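Local coordinates for possible transcriptional regulator, ArsR family protein (Rhodococcus sp. RHA1, PDB 3F6V) that probably acts as a DNA-binding transcriptional regulator of the ArsR family, at residues P58-L66 and L77-I88. Sequence-based numbering, arbitrary orientation.
Sequences PTRRRLVQL and LAAHFPASRSAI
Phe-81 drives its ring from the turn between helices 74-78 and 85-97 into one side of helix 58-66, where Thr-59, Arg-62, Leu-63 and Leu-66 receive it. A large flat residue suits this place because one broad apolar ring can meet residues of successive helical turns at once. Thr-59 turns its methyl, not its hydroxyl, to the ring: OG1 sits beside the backbone N (chi1 -64°), which leaves CG2 anti to that nitrogen and in CH-pi contact over one face, 4.2 Å from the Phe-81 centroid. Thr-59 CG2 also meets Ile-88 CD1 at 3.7 Å, and CD1 itself reaches over the rim of a Phe-81 face.

On the tightly packed, buried side, the branched end of Leu-63 suits an angle between three apolar neighbours. Leu-63 CD2 is 3.6 Å from Phe-81 CE1 and also touches Leu-77 CB and Ile-88 CG2, so one methyl joins both helices of the second segment to helix 58-66. Leu-66 CB packs on Leu-77 CD2 at 3.8 Å.

The other side is open to solvent and more polar, though its contacts are no longer. Leu-66 CD2 sits almost centrally over the exposed His-80 imidazole, 11° off the ring normal, and also over the rim of the Arg-62 guanidinium. Histidine can offer that methyl a ring face while its ND1 makes a weak hydrogen bond to Asn-76 O. Arg-62 lends its aliphatic part, CG lying 3.6 Å from Phe-81 CZ, while its bent chain carries NH1 back to Gln-65 OE1 (3.1 Å).

No hydrogen bond crosses between the segments; apolar packing joins helix 58-66 to the helix-turn-helix formed by 74-78 and 85-97, as in the winged-helix domain of ArsR-family regulators.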
loop_
_atom_site.group_PDB
_atom_site.type_symbol
_atom_site.label_atom_id
_atom_site.label_comp_id
_atom_site.label_asym_id
_atom_site.label_seq_id
_atom_site.Cartn_x
_atom_site.Cartn_y
_atom_site.Cartn_z
ATOM N N PRO A 58 6.662 -3.041 3.589
ATOM C CA PRO A 58 7.911 -2.336 3.276
ATOM C C PRO A 58 9.068 -3.203 2.703
ATOM O O PRO A 58 9.797 -2.720 1.825
ATOM C CB PRO A 58 8.341 -1.765 4.628
ATOM C CG PRO A 58 7.066 -1.605 5.385
ATOM C CD PRO A 58 6.123 -2.657 4.916
ATOM N N THR A 59 9.181 -4.442 3.143
ATOM C CA THR A 59 10.190 -5.348 2.541
ATOM C C THR A 59 9.798 -5.661 1.098
ATOM O O THR A 59 10.672 -5.650 0.203
ATOM C CB THR A 59 10.324 -6.615 3.357
ATOM O OG1 THR A 59 10.812 -6.253 4.645
ATOM C CG2 THR A 59 11.323 -7.573 2.682
ATOM N N ARG A 60 8.508 -5.956 0.854
ATOM C CA ARG A 60 8.082 -6.163 -0.509
ATOM C C ARG A 60 8.313 -4.931 -1.403
ATOM O O ARG A 60 8.666 -5.091 -2.569
ATOM C CB ARG A 60 6.637 -6.661 -0.548
ATOM C CG ARG A 60 6.541 -8.005 0.092
ATOM C CD ARG A 60 5.220 -8.715 -0.148
ATOM N NE ARG A 60 4.116 -8.360 0.733
ATOM C CZ ARG A 60 3.743 -9.051 1.811
ATOM N NH1 ARG A 60 4.452 -10.077 2.259
ATOM N NH2 ARG A 60 2.681 -8.658 2.483
ATOM N N ARG A 61 8.096 -3.705 -0.900
ATOM C CA ARG A 61 8.392 -2.512 -1.715
ATOM C C ARG A 61 9.830 -2.508 -2.151
ATOM O O ARG A 61 10.126 -2.213 -3.331
ATOM C CB ARG A 61 8.127 -1.196 -0.978
ATOM C CG ARG A 61 6.651 -1.028 -0.661
ATOM C CD ARG A 61 6.285 0.397 -0.322
ATOM N NE ARG A 61 7.064 1.080 0.668
ATOM C CZ ARG A 61 6.643 1.402 1.908
ATOM N NH1 ARG A 61 5.503 0.939 2.411
ATOM N NH2 ARG A 61 7.378 2.180 2.655
ATOM N N ARG A 62 10.712 -2.808 -1.197
ATOM C CA ARG A 62 12.148 -2.763 -1.523
ATOM C C ARG A 62 12.504 -3.896 -2.492
ATOM O O ARG A 62 13.300 -3.688 -3.398
ATOM C CB ARG A 62 12.989 -2.875 -0.251
ATOM C CG ARG A 62 14.481 -2.756 -0.486
ATOM C CD ARG A 62 14.870 -1.402 -1.047
ATOM N NE ARG A 62 16.300 -1.322 -1.343
ATOM C CZ ARG A 62 16.799 -0.727 -2.425
ATOM N NH1 ARG A 62 15.987 -0.152 -3.330
ATOM N NH2 ARG A 62 18.113 -0.706 -2.602
ATOM N N LEU A 63 11.890 -5.071 -2.328
ATOM C CA LEU A 63 12.188 -6.174 -3.256
ATOM C C LEU A 63 11.760 -5.779 -4.677
ATOM O O LEU A 63 12.478 -6.037 -5.650
ATOM C CB LEU A 63 11.462 -7.445 -2.857
ATOM C CG LEU A 63 12.051 -8.198 -1.669
ATOM C CD1 LEU A 63 11.086 -9.219 -1.102
ATOM C CD2 LEU A 63 13.361 -8.900 -2.092
ATOM N N VAL A 64 10.597 -5.132 -4.810
ATOM C CA VAL A 64 10.153 -4.673 -6.116
ATOM C C VAL A 64 11.161 -3.662 -6.706
ATOM O O VAL A 64 11.499 -3.757 -7.899
ATOM C CB VAL A 64 8.685 -4.101 -6.005
ATOM C CG1 VAL A 64 8.340 -3.242 -7.199
ATOM C CG2 VAL A 64 7.700 -5.276 -5.848
ATOM N N GLN A 65 11.625 -2.699 -5.889
ATOM C CA GLN A 65 12.663 -1.759 -6.371
ATOM C C GLN A 65 13.927 -2.467 -6.808
ATOM O O GLN A 65 14.448 -2.166 -7.892
ATOM C CB GLN A 65 13.014 -0.785 -5.292
ATOM C CG GLN A 65 11.871 0.193 -5.009
ATOM C CD GLN A 65 12.293 1.195 -4.002
ATOM O OE1 GLN A 65 13.078 0.863 -3.082
ATOM N NE2 GLN A 65 11.806 2.438 -4.141
ATOM N N LEU A 66 14.390 -3.414 -6.004
ATOM C CA LEU A 66 15.604 -4.135 -6.358
ATOM C C LEU A 66 15.471 -4.847 -7.696
ATOM O O LEU A 66 16.419 -4.879 -8.508
ATOM C CB LEU A 66 16.001 -5.092 -5.249
ATOM C CG LEU A 66 16.510 -4.454 -3.979
ATOM C CD1 LEU A 66 16.518 -5.469 -2.841
ATOM C CD2 LEU A 66 17.911 -3.814 -4.154
ATOM N N LEU A 77 18.925 -11.245 -3.671
ATOM C CA LEU A 77 17.966 -10.273 -3.148
ATOM C C LEU A 77 18.014 -10.259 -1.641
ATOM O O LEU A 77 17.993 -9.205 -0.982
ATOM C CB LEU A 77 16.544 -10.672 -3.619
ATOM C CG LEU A 77 16.238 -10.424 -5.108
ATOM C CD1 LEU A 77 15.002 -11.174 -5.563
ATOM C CD2 LEU A 77 16.155 -8.928 -5.462
ATOM N N ALA A 78 18.076 -11.461 -1.077
ATOM C CA ALA A 78 18.066 -11.619 0.366
ATOM C C ALA A 78 19.232 -10.947 1.060
ATOM O O ALA A 78 19.113 -10.584 2.223
ATOM C CB ALA A 78 17.932 -13.059 0.731
ATOM N N ALA A 79 20.347 -10.776 0.341
ATOM C CA ALA A 79 21.578 -10.132 0.854
ATOM C C ALA A 79 21.452 -8.640 1.092
ATOM O O ALA A 79 22.285 -8.013 1.731
ATOM C CB ALA A 79 22.740 -10.411 -0.094
ATOM N N HIS A 80 20.379 -8.050 0.592
ATOM C CA HIS A 80 20.075 -6.642 0.887
ATOM C C HIS A 80 19.302 -6.368 2.200
ATOM O O HIS A 80 18.980 -5.209 2.512
ATOM C CB HIS A 80 19.256 -6.065 -0.265
ATOM C CG HIS A 80 20.046 -5.805 -1.505
ATOM N ND1 HIS A 80 20.183 -6.745 -2.504
ATOM C CD2 HIS A 80 20.712 -4.703 -1.929
ATOM C CE1 HIS A 80 20.901 -6.237 -3.491
ATOM N NE2 HIS A 80 21.247 -5.006 -3.162
ATOM N N PHE A 81 18.954 -7.422 2.931
ATOM C CA PHE A 81 18.139 -7.286 4.137
ATOM C C PHE A 81 18.727 -8.073 5.308
ATOM O O PHE A 81 19.346 -9.126 5.083
ATOM C CB PHE A 81 16.736 -7.843 3.908
ATOM C CG PHE A 81 16.026 -7.254 2.741
ATOM C CD1 PHE A 81 16.189 -7.817 1.479
ATOM C CD2 PHE A 81 15.129 -6.190 2.909
ATOM C CE1 PHE A 81 15.521 -7.301 0.376
ATOM C CE2 PHE A 81 14.457 -5.665 1.806
ATOM C CZ PHE A 81 14.648 -6.221 0.555
ATOM N N PRO A 82 18.488 -7.603 6.550
ATOM C CA PRO A 82 18.786 -8.439 7.723
ATOM C C PRO A 82 17.986 -9.762 7.797
ATOM O O PRO A 82 18.437 -10.717 8.438
ATOM C CB PRO A 82 18.470 -7.521 8.924
ATOM C CG PRO A 82 17.675 -6.382 8.400
ATOM C CD PRO A 82 18.040 -6.248 6.933
ATOM N N ALA A 83 16.821 -9.825 7.151
ATOM C CA ALA A 83 15.984 -11.024 7.183
ATOM C C ALA A 83 16.625 -12.203 6.443
ATOM O O ALA A 83 17.419 -12.012 5.529
ATOM C CB ALA A 83 14.611 -10.724 6.604
ATOM N N SER A 84 16.246 -13.411 6.838
ATOM C CA SER A 84 16.783 -14.642 6.246
ATOM C C SER A 84 16.365 -14.855 4.803
ATOM O O SER A 84 15.388 -14.249 4.329
ATOM C CB SER A 84 16.325 -15.842 7.071
ATOM O OG SER A 84 14.975 -16.135 6.787
ATOM N N ARG A 85 17.085 -15.729 4.108
ATOM C CA ARG A 85 16.636 -16.256 2.810
ATOM C C ARG A 85 15.206 -16.778 2.856
ATOM O O ARG A 85 14.418 -16.525 1.933
ATOM C CB ARG A 85 17.562 -17.376 2.337
ATOM C CG ARG A 85 18.848 -16.821 1.836
ATOM C CD ARG A 85 19.883 -17.886 1.681
ATOM N NE ARG A 85 21.126 -17.225 1.312
ATOM C CZ ARG A 85 22.219 -17.878 0.926
ATOM N NH1 ARG A 85 22.189 -19.206 0.808
ATOM N NH2 ARG A 85 23.317 -17.203 0.604
ATOM N N SER A 86 14.854 -17.472 3.928
ATOM C CA SER A 86 13.562 -18.094 4.022
ATOM C C SER A 86 12.484 -16.993 4.070
ATOM O O SER A 86 11.457 -17.106 3.394
ATOM C CB SER A 86 13.516 -18.980 5.269
ATOM O OG SER A 86 12.205 -19.432 5.523
ATOM N N ALA A 87 12.745 -15.958 4.865
ATOM C CA ALA A 87 11.856 -14.791 4.993
ATOM C C ALA A 87 11.648 -14.073 3.673
ATOM O O ALA A 87 10.496 -13.736 3.304
ATOM C CB ALA A 87 12.374 -13.799 6.057
ATOM N N ILE A 88 12.740 -13.842 2.956
ATOM C CA ILE A 88 12.689 -13.175 1.683
ATOM C C ILE A 88 12.010 -14.049 0.647
ATOM O O ILE A 88 11.211 -13.561 -0.173
ATOM C CB ILE A 88 14.081 -12.726 1.266
ATOM C CG1 ILE A 88 14.607 -11.704 2.283
ATOM C CG2 ILE A 88 14.063 -12.174 -0.179
ATOM C CD1 ILE A 88 13.746 -10.412 2.409
#